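Local coordinates for protein nonsense-mediated mRNA decay factor SMG5 (Homo sapiens, PDB 2HWY) that takes part in nonsense-mediated mRNA decay, promotes dephosphorylation of UPF1, probably as an adapter to protein phosphatase 2A, and has no RNase activity by itself, at residues Q10-H15 / D38-L43; L16-Q21 / K151-F156; D98-L103 / A143-V148. All blocks are in the same frame, centred on the assembly; numbering follows the deposited sequence.

Interaction 1: Q10-H15 / D38-L43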
loop_
_atom_site.group_PDB
_atom_site.type_symbol
_atom_site.label_atom_id
_atom_site.label_comp_id
_atom_site.label_asym_id
_atom_site.label_seq_id
_atom_site.Cartn_x
_atom_site.Cartn_y
_atom_site.Cartn_z
ATOM N N GLN A 10 -4.002 -3.393 -5.439
ATOM C CA GLN A 10 -3.966 -4.835 -5.522
ATOM C C GLN A 10 -3.502 -5.446 -4.203
ATOM O O GLN A 10 -4.025 -6.482 -3.789
ATOM C CB GLN A 10 -3.045 -5.276 -6.654
ATOM C CG GLN A 10 -3.738 -5.904 -7.820
ATOM C CD GLN A 10 -2.726 -6.522 -8.782
ATOM O OE1 GLN A 10 -2.894 -7.658 -9.251
ATOM N NE2 GLN A 10 -1.650 -5.781 -9.063
ATOM N N ALA A 11 -2.517 -4.811 -3.563
ATOM C CA ALA A 11 -1.968 -5.294 -2.291
ATOM C C ALA A 11 -3.032 -5.297 -1.212
ATOM O O ALA A 11 -3.143 -6.245 -0.447
ATOM C CB ALA A 11 -0.788 -4.439 -1.855
ATOM N N LEU A 12 -3.812 -4.224 -1.158
ATOM C CA LEU A 12 -4.890 -4.107 -0.190
ATOM C C LEU A 12 -6.017 -5.065 -0.484
ATOM O O LEU A 12 -6.594 -5.635 0.429
ATOM C CB LEU A 12 -5.440 -2.683 -0.175
ATOM C CG LEU A 12 -4.476 -1.713 0.490
ATOM C CD1 LEU A 12 -4.822 -0.294 0.103
ATOM C CD2 LEU A 12 -4.447 -1.892 2.023
ATOM N N CYS A 13 -6.343 -5.214 -1.764
ATOM C CA CYS A 13 -7.480 -6.052 -2.181
ATOM C C CYS A 13 -7.267 -7.544 -1.985
ATOM O O CYS A 13 -8.223 -8.257 -1.727
ATOM C CB CYS A 13 -7.846 -5.781 -3.643
ATOM S SG CYS A 13 -8.845 -4.283 -3.818
ATOM N N HIS A 14 -6.016 -7.989 -2.096
ATOM C CA HIS A 14 -5.663 -9.395 -2.136
ATOM C C HIS A 14 -4.798 -9.882 -0.978
ATOM O O HIS A 14 -4.630 -11.086 -0.816
ATOM C CB HIS A 14 -4.903 -9.667 -3.412
ATOM C CG HIS A 14 -5.721 -9.470 -4.645
ATOM N ND1 HIS A 14 -5.266 -8.758 -5.734
ATOM C CD2 HIS A 14 -6.971 -9.886 -4.958
ATOM C CE1 HIS A 14 -6.197 -8.759 -6.673
ATOM N NE2 HIS A 14 -7.244 -9.431 -6.224
ATOM N N HIS A 15 -4.240 -8.975 -0.188
ATOM C CA HIS A 15 -3.277 -9.340 0.846
ATOM C C HIS A 15 -3.456 -8.434 2.057
ATOM O O HIS A 15 -2.490 -7.970 2.660
ATOM C CB HIS A 15 -1.849 -9.242 0.314
ATOM C CG HIS A 15 -1.606 -10.067 -0.913
ATOM N ND1 HIS A 15 -1.659 -9.542 -2.190
ATOM C CD2 HIS A 15 -1.317 -11.379 -1.062
ATOM C CE1 HIS A 15 -1.405 -10.495 -3.069
ATOM N NE2 HIS A 15 -1.201 -11.620 -2.410
ATOM N N ASP A 38 -9.288 6.218 -3.314
ATOM C CA ASP A 38 -10.360 6.510 -4.269
ATOM C C ASP A 38 -10.609 5.340 -5.231
ATOM O O ASP A 38 -11.745 5.096 -5.623
ATOM C CB ASP A 38 -10.069 7.817 -5.027
ATOM C CG ASP A 38 -10.119 9.040 -4.117
ATOM O OD1 ASP A 38 -10.512 8.879 -2.925
ATOM O OD2 ASP A 38 -9.761 10.151 -4.583
ATOM N N GLY A 39 -9.550 4.624 -5.599
ATOM C CA GLY A 39 -9.675 3.397 -6.376
ATOM C C GLY A 39 -10.509 2.357 -5.650
ATOM O O GLY A 39 -11.312 1.639 -6.265
ATOM N N LEU A 40 -10.348 2.283 -4.333
ATOM C CA LEU A 40 -11.076 1.291 -3.552
ATOM C C LEU A 40 -12.557 1.670 -3.385
ATOM O O LEU A 40 -13.415 0.788 -3.473
ATOM C CB LEU A 40 -10.408 1.061 -2.198
ATOM C CG LEU A 40 -8.955 0.589 -2.259
ATOM C CD1 LEU A 40 -8.334 0.633 -0.904
ATOM C CD2 LEU A 40 -8.840 -0.801 -2.817
ATOM N N ASP A 41 -12.858 2.954 -3.151
ATOM C CA ASP A 41 -14.253 3.445 -3.158
ATOM C C ASP A 41 -14.962 3.052 -4.467
ATOM O O ASP A 41 -16.106 2.597 -4.440
ATOM C CB ASP A 41 -14.338 4.986 -3.004
ATOM C CG ASP A 41 -13.850 5.496 -1.637
ATOM O OD1 ASP A 41 -14.275 4.934 -0.592
ATOM O OD2 ASP A 41 -13.053 6.480 -1.625
ATOM N N LEU A 42 -14.289 3.246 -5.604
ATOM C CA LEU A 42 -14.794 2.765 -6.897
ATOM C C LEU A 42 -15.062 1.258 -6.865
ATOM O O LEU A 42 -16.097 0.800 -7.348
ATOM C CB LEU A 42 -13.802 3.024 -8.038
ATOM C CG LEU A 42 -13.714 4.372 -8.746
ATOM C CD1 LEU A 42 -12.630 4.290 -9.821
ATOM C CD2 LEU A 42 -15.052 4.791 -9.352
ATOM N N LEU A 43 -14.117 0.489 -6.322
ATOM C CA LEU A 43 -14.181 -0.976 -6.432
ATOM C C LEU A 43 -15.125 -1.653 -5.404
ATOM O O LEU A 43 -15.632 -2.742 -5.659
ATOM C CB LEU A 43 -12.767 -1.571 -6.387
ATOM C CG LEU A 43 -11.878 -1.215 -7.584
ATOM C CD1 LEU A 43 -10.407 -1.393 -7.244
ATOM C CD2 LEU A 43 -12.236 -2.038 -8.806
#
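L40 meets L12 and C13 with the two branches of its fork, one methyl for each partner. Its CD1 lies 3.8 Å from CD1 of L12, while its CD2 approaches SG of C13 at 3.6 Å. The two leucine side chains run at about a right angle to each other, so that they touch through one methyl apiece and not along their lengths. Nothing polar crosses between 10-15 and 38-43; the contact is van der Waals packing, methyl on methyl for L12 and sulfur on methyl for C13. The nearest CA atoms, those of C13 and L40, are 8.3 Å apart, close enough for the side chains to bridge directly. The first torsion of L40 (chi1 -59°) sets CG opposite its carbonyl carbon and carries the fork out across the gap, where it can divide between two neighbours on consecutive positions of helix 9-14.

In the next shell, helix 48-63 closes over the same group: I54 packs on L40, and A50 reaches both C13 and L43. T9, at the start of helix 9-14, also touches L40 and L43. At the upstream end of that helix the backbone N of Q10 is hydrogen-bonded to OD1 of D8, and on the other segment D38 forms a salt bridge with R34 one turn earlier. The contact thus ties the helix that follows strand 4-7 to the one that follows strand 29-32, an apolar helix-helix junction within the alpha/beta, Rossmann-like architecture of the PIN domain.

Interaction 2: L16-Q21 / K151-F156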
loop_
_atom_site.group_PDB
_atom_site.type_symbol
_atom_site.label_atom_id
_atom_site.label_comp_id
_atom_site.label_asym_id
_atom_site.label_seq_id
_atom_site.Cartn_x
_atom_site.Cartn_y
_atom_site.Cartn_z
ATOM N N LEU A 16 -4.715 -8.221 2.417
ATOM C CA LEU A 16 -5.076 -7.395 3.536
ATOM C C LEU A 16 -4.460 -7.876 4.839
ATOM O O LEU A 16 -4.079 -7.063 5.676
ATOM C CB LEU A 16 -6.577 -7.391 3.656
ATOM C CG LEU A 16 -7.155 -6.555 4.769
ATOM C CD1 LEU A 16 -6.732 -5.088 4.624
ATOM C CD2 LEU A 16 -8.654 -6.713 4.714
ATOM N N PRO A 17 -4.387 -9.204 5.041
ATOM C CA PRO A 17 -3.777 -9.681 6.302
ATOM C C PRO A 17 -2.269 -9.428 6.444
ATOM O O PRO A 17 -1.770 -9.356 7.553
ATOM C CB PRO A 17 -4.084 -11.178 6.284
ATOM C CG PRO A 17 -5.253 -11.308 5.296
ATOM C CD PRO A 17 -4.898 -10.335 4.243
ATOM N N VAL A 18 -1.556 -9.275 5.339
ATOM C CA VAL A 18 -0.168 -8.829 5.379
ATOM C C VAL A 18 -0.110 -7.364 5.837
ATOM O O VAL A 18 0.680 -6.998 6.724
ATOM C CB VAL A 18 0.484 -8.964 3.988
ATOM C CG1 VAL A 18 1.811 -8.225 3.936
ATOM C CG2 VAL A 18 0.675 -10.443 3.634
ATOM N N ILE A 19 -0.955 -6.535 5.222
ATOM C CA ILE A 19 -1.017 -5.133 5.576
ATOM C C ILE A 19 -1.461 -4.986 7.030
ATOM O O ILE A 19 -0.875 -4.207 7.779
ATOM C CB ILE A 19 -1.876 -4.302 4.556
ATOM C CG1 ILE A 19 -1.132 -4.191 3.224
ATOM C CG2 ILE A 19 -2.127 -2.876 5.047
ATOM C CD1 ILE A 19 -1.576 -5.145 2.189
ATOM N N ARG A 20 -2.444 -5.765 7.455
ATOM C CA ARG A 20 -2.847 -5.734 8.862
ATOM C C ARG A 20 -1.654 -5.928 9.778
ATOM O O ARG A 20 -1.421 -5.142 10.673
ATOM C CB ARG A 20 -3.899 -6.789 9.164
ATOM C CG ARG A 20 -4.434 -6.739 10.613
ATOM C CD ARG A 20 -5.436 -7.870 10.924
ATOM N NE ARG A 20 -6.381 -8.037 9.821
ATOM C CZ ARG A 20 -7.541 -7.397 9.691
ATOM N NH1 ARG A 20 -7.952 -6.532 10.613
ATOM N NH2 ARG A 20 -8.308 -7.634 8.627
ATOM N N GLN A 21 -0.893 -6.978 9.525
ATOM C CA GLN A 21 0.308 -7.274 10.308
ATOM C C GLN A 21 1.263 -6.092 10.353
ATOM O O GLN A 21 1.716 -5.699 11.420
ATOM C CB GLN A 21 1.035 -8.479 9.711
ATOM C CG GLN A 21 1.887 -9.253 10.693
ATOM C CD GLN A 21 1.069 -9.945 11.756
ATOM O OE1 GLN A 21 -0.140 -10.158 11.595
ATOM N NE2 GLN A 21 1.716 -10.290 12.858
ATOM N N LYS A 151 8.695 -3.576 -3.622
ATOM C CA LYS A 151 8.737 -5.007 -3.345
ATOM C C LYS A 151 7.333 -5.602 -3.301
ATOM O O LYS A 151 6.412 -4.938 -2.830
ATOM C CB LYS A 151 9.462 -5.276 -2.025
ATOM N N ASN A 152 7.168 -6.808 -3.806
ATOM C CA ASN A 152 5.904 -7.511 -3.716
ATOM C C ASN A 152 5.471 -7.671 -2.259
ATOM O O ASN A 152 6.303 -7.954 -1.394
ATOM C CB ASN A 152 6.041 -8.880 -4.361
ATOM C CG ASN A 152 4.841 -9.766 -4.104
ATOM O OD1 ASN A 152 4.855 -10.591 -3.181
ATOM N ND2 ASN A 152 3.785 -9.587 -4.902
ATOM N N VAL A 153 4.183 -7.471 -1.975
ATOM C CA VAL A 153 3.682 -7.650 -0.603
ATOM C C VAL A 153 4.220 -8.913 0.094
ATOM O O VAL A 153 4.829 -8.816 1.155
ATOM C CB VAL A 153 2.130 -7.691 -0.492
ATOM C CG1 VAL A 153 1.605 -6.478 0.269
ATOM C CG2 VAL A 153 1.446 -7.896 -1.836
ATOM N N LEU A 154 3.991 -10.086 -0.494
ATOM C CA LEU A 154 4.480 -11.334 0.110
ATOM C C LEU A 154 6.006 -11.480 0.102
ATOM O O LEU A 154 6.555 -12.160 0.971
ATOM C CB LEU A 154 3.842 -12.558 -0.548
ATOM C CG LEU A 154 2.311 -12.551 -0.660
ATOM C CD1 LEU A 154 1.837 -13.930 -0.985
ATOM C CD2 LEU A 154 1.647 -12.047 0.606
ATOM N N ASP A 155 6.695 -10.871 -0.881
ATOM C CA ASP A 155 8.152 -10.843 -0.855
ATOM C C ASP A 155 8.666 -10.026 0.326
ATOM O O ASP A 155 9.480 -10.461 1.099
ATOM C CB ASP A 155 8.701 -10.275 -2.166
ATOM N N PHE A 156 8.094 -8.833 0.475
ATOM C CA PHE A 156 8.427 -7.976 1.606
ATOM C C PHE A 156 8.079 -8.696 2.923
ATOM O O PHE A 156 8.873 -8.710 3.865
ATOM C CB PHE A 156 7.679 -6.638 1.483
ATOM C CG PHE A 156 7.990 -5.651 2.588
ATOM C CD1 PHE A 156 8.997 -4.706 2.440
ATOM C CD2 PHE A 156 7.247 -5.655 3.769
ATOM C CE1 PHE A 156 9.268 -3.790 3.455
ATOM C CE2 PHE A 156 7.523 -4.746 4.792
ATOM C CZ PHE A 156 8.540 -3.812 4.629
#
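V18 projects from helix 16-25 toward the start of helix 153-159 and splits its two methyls between V153 and L154, a helix-helix contact in the alpha/beta fold of the PIN domain, between two helices far apart in the sequence. CG2 of V18 meets CD2 of L154 at 3.6 Å, the two side chains crossing at about a right angle. Its other methyl, CG1, turned opposite the backbone N (chi1 167°), comes within 4.1 Å of CG1 of V153. The fit works in both directions. While V18 enters the notch between V153 and L154, V153 CG1 sits in the hollow between V18 CG1 and I19 CD1, 3.9 Å from the latter. Although the first bond of I19's side chain is not aimed at the partner helix, the chain bends enough for its terminal methyl to arrive there. V18, I19 and V153 are buried; L154 lies at the exposed margin.

Around this mesh, Y157 of helix 153-159 also touches V18. Backbone hydrogen bonds pair K151 with D127 and V153 with P129, anchoring the strand-to-helix passage on the neighbouring strand 125-128 and the loop after it. The helix itself starts from an asparagine N-cap: OD1 of N152, using a lone pair in its carbonyl plane, accepts from N of D155 at 3.0 Å, with an N-H...O angle of 149°.

Interaction 3: D98-L103 / A143-V148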
loop_
_atom_site.group_PDB
_atom_site.type_symbol
_atom_site.label_atom_id
_atom_site.label_comp_id
_atom_site.label_asym_id
_atom_site.label_seq_id
_atom_site.Cartn_x
_atom_site.Cartn_y
_atom_site.Cartn_z
ATOM N N ASP A 98 1.933 6.481 -10.283
ATOM C CA ASP A 98 1.145 7.439 -9.498
ATOM C C ASP A 98 1.472 7.386 -8.012
ATOM O O ASP A 98 1.478 8.427 -7.352
ATOM C CB ASP A 98 -0.348 7.229 -9.718
ATOM C CG ASP A 98 -0.751 7.490 -11.141
ATOM O OD1 ASP A 98 -0.016 8.234 -11.828
ATOM O OD2 ASP A 98 -1.781 6.939 -11.584
ATOM N N SER A 99 1.737 6.184 -7.493
ATOM C CA SER A 99 2.297 6.042 -6.141
ATOM C C SER A 99 3.616 6.828 -6.079
ATOM O O SER A 99 3.824 7.610 -5.161
ATOM C CB SER A 99 2.515 4.563 -5.755
ATOM O OG SER A 99 1.311 3.813 -5.798
ATOM N N CYS A 100 4.485 6.625 -7.069
ATOM C CA CYS A 100 5.731 7.384 -7.180
ATOM C C CYS A 100 5.541 8.871 -6.893
ATOM O O CYS A 100 6.277 9.441 -6.091
ATOM C CB CYS A 100 6.351 7.232 -8.573
ATOM S SG CYS A 100 7.917 6.346 -8.602
ATOM N N LYS A 101 4.556 9.489 -7.545
ATOM C CA LYS A 101 4.276 10.914 -7.361
ATOM C C LYS A 101 3.885 11.259 -5.931
ATOM O O LYS A 101 4.268 12.299 -5.412
ATOM C CB LYS A 101 3.173 11.362 -8.316
ATOM C CG LYS A 101 3.616 11.423 -9.766
ATOM C CD LYS A 101 2.439 11.278 -10.709
ATOM C CE LYS A 101 2.908 11.268 -12.153
ATOM N NZ LYS A 101 3.930 10.203 -12.419
ATOM N N GLN A 102 3.112 10.370 -5.289
ATOM C CA GLN A 102 2.695 10.488 -3.897
ATOM C C GLN A 102 3.831 10.123 -2.948
ATOM O O GLN A 102 3.785 10.472 -1.772
ATOM C CB GLN A 102 1.477 9.603 -3.626
ATOM N N LEU A 103 4.824 9.406 -3.452
ATOM C CA LEU A 103 5.958 8.940 -2.646
ATOM C C LEU A 103 7.076 9.956 -2.589
ATOM O O LEU A 103 7.845 9.986 -1.624
ATOM C CB LEU A 103 6.529 7.629 -3.213
ATOM C CG LEU A 103 5.748 6.357 -2.913
ATOM C CD1 LEU A 103 6.438 5.127 -3.547
ATOM C CD2 LEU A 103 5.601 6.216 -1.420
ATOM N N ALA A 143 9.941 0.926 -11.874
ATOM C CA ALA A 143 10.876 0.557 -10.811
ATOM C C ALA A 143 12.182 1.345 -10.903
ATOM O O ALA A 143 12.799 1.657 -9.881
ATOM C CB ALA A 143 11.155 -0.944 -10.846
ATOM N N ALA A 144 12.587 1.675 -12.129
ATOM C CA ALA A 144 13.837 2.404 -12.374
ATOM C C ALA A 144 13.888 3.796 -11.719
ATOM O O ALA A 144 14.969 4.312 -11.449
ATOM C CB ALA A 144 14.109 2.506 -13.872
ATOM N N HIS A 145 12.731 4.398 -11.464
ATOM C CA HIS A 145 12.667 5.626 -10.674
ATOM C C HIS A 145 13.304 5.410 -9.293
ATOM O O HIS A 145 12.745 4.711 -8.422
ATOM C CB HIS A 145 11.224 6.092 -10.545
ATOM C CG HIS A 145 10.617 6.522 -11.845
ATOM N ND1 HIS A 145 9.958 5.648 -12.684
ATOM C CD2 HIS A 145 10.574 7.732 -12.453
ATOM C CE1 HIS A 145 9.528 6.302 -13.749
ATOM N NE2 HIS A 145 9.891 7.568 -13.634
ATOM N N ALA A 146 14.455 6.061 -9.110
ATOM C CA ALA A 146 15.543 5.558 -8.265
ATOM C C ALA A 146 15.390 5.643 -6.732
ATOM O O ALA A 146 16.064 4.904 -6.002
ATOM C CB ALA A 146 16.838 6.233 -8.679
ATOM N N SER A 147 14.519 6.515 -6.236
ATOM C CA SER A 147 14.550 6.872 -4.811
ATOM C C SER A 147 13.766 5.950 -3.850
ATOM O O SER A 147 13.861 6.091 -2.623
ATOM C CB SER A 147 14.062 8.308 -4.672
ATOM O OG SER A 147 14.647 9.092 -5.701
ATOM N N VAL A 148 13.006 5.003 -4.385
ATOM C CA VAL A 148 12.055 4.270 -3.554
ATOM C C VAL A 148 12.047 2.802 -3.913
ATOM O O VAL A 148 12.094 2.454 -5.092
ATOM C CB VAL A 148 10.622 4.818 -3.742
ATOM C CG1 VAL A 148 9.620 4.061 -2.850
ATOM C CG2 VAL A 148 10.582 6.315 -3.468
#
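C100 and H145 make the sulfur-aromatic half of this contact, L103 and V148 its purely aliphatic half. Together they pack helix 94-103 against the loop between helix 140-144 and the edge strand 149-150 of the parallel sheet of the PIN domain. SG of C100 lies 4.8 Å from the centroid of the H145 imidazole, 38° off the ring normal, an oblique approach. The same sulfur is closer to the root of that side chain, 3.8 Å from CB of H145, so part of the interaction is simple van der Waals contact with the methylene.

Among the apolar groups, CD1 of L103 sits against CG1 of V148, with CB of V148 somewhat farther behind. V148 holds CG1 opposite its backbone N (chi1 -179°), which brings this branch to the leucine. A type I beta turn from H145 to V148 returns the chain toward helix 94-103, so that both residues, at the two ends of the turn, face C100 and L103, about one helical turn apart.

No hydrogen bond or salt bridge crosses the gap. ND1 of H145 is hydrogen-bonded to O of A142, just before the segment, which probably fixes the turn of the ring. NZ of K101 stays 6.6 Å from NE2 of H145 and has a weak hydrogen bond to O of L97. P125 and D127 of strand 125-128 touch V148 and L103 respectively.

The turn is therefore held to the helix by shape and dispersion, to which the cysteine sulfur adds a non-directional van der Waals and sulfur-aromatic contact.

In the fold
Interactions 1 and 2 are buried and adjoin: helix 9-14 is followed, after the break at H15, by helix 16-25, A11 CB and the H15 ring rest on V153, and A11 O lies against CD1 of I19. Together they set helix 9-14 between helices 34-43 and 153-159. Interaction 3 is separate, its nearest atoms about 9 Å from those of interaction 1 and more peripheral, and it meets interaction 2 only through the chain, where 143-148 leads by strand 149-150 into 151-156. All three lack polar bonds across the gap. The inner two rely mainly on aliphatic methyls, with a cysteine sulfur in interaction 1, whereas the partly exposed third admits a histidine.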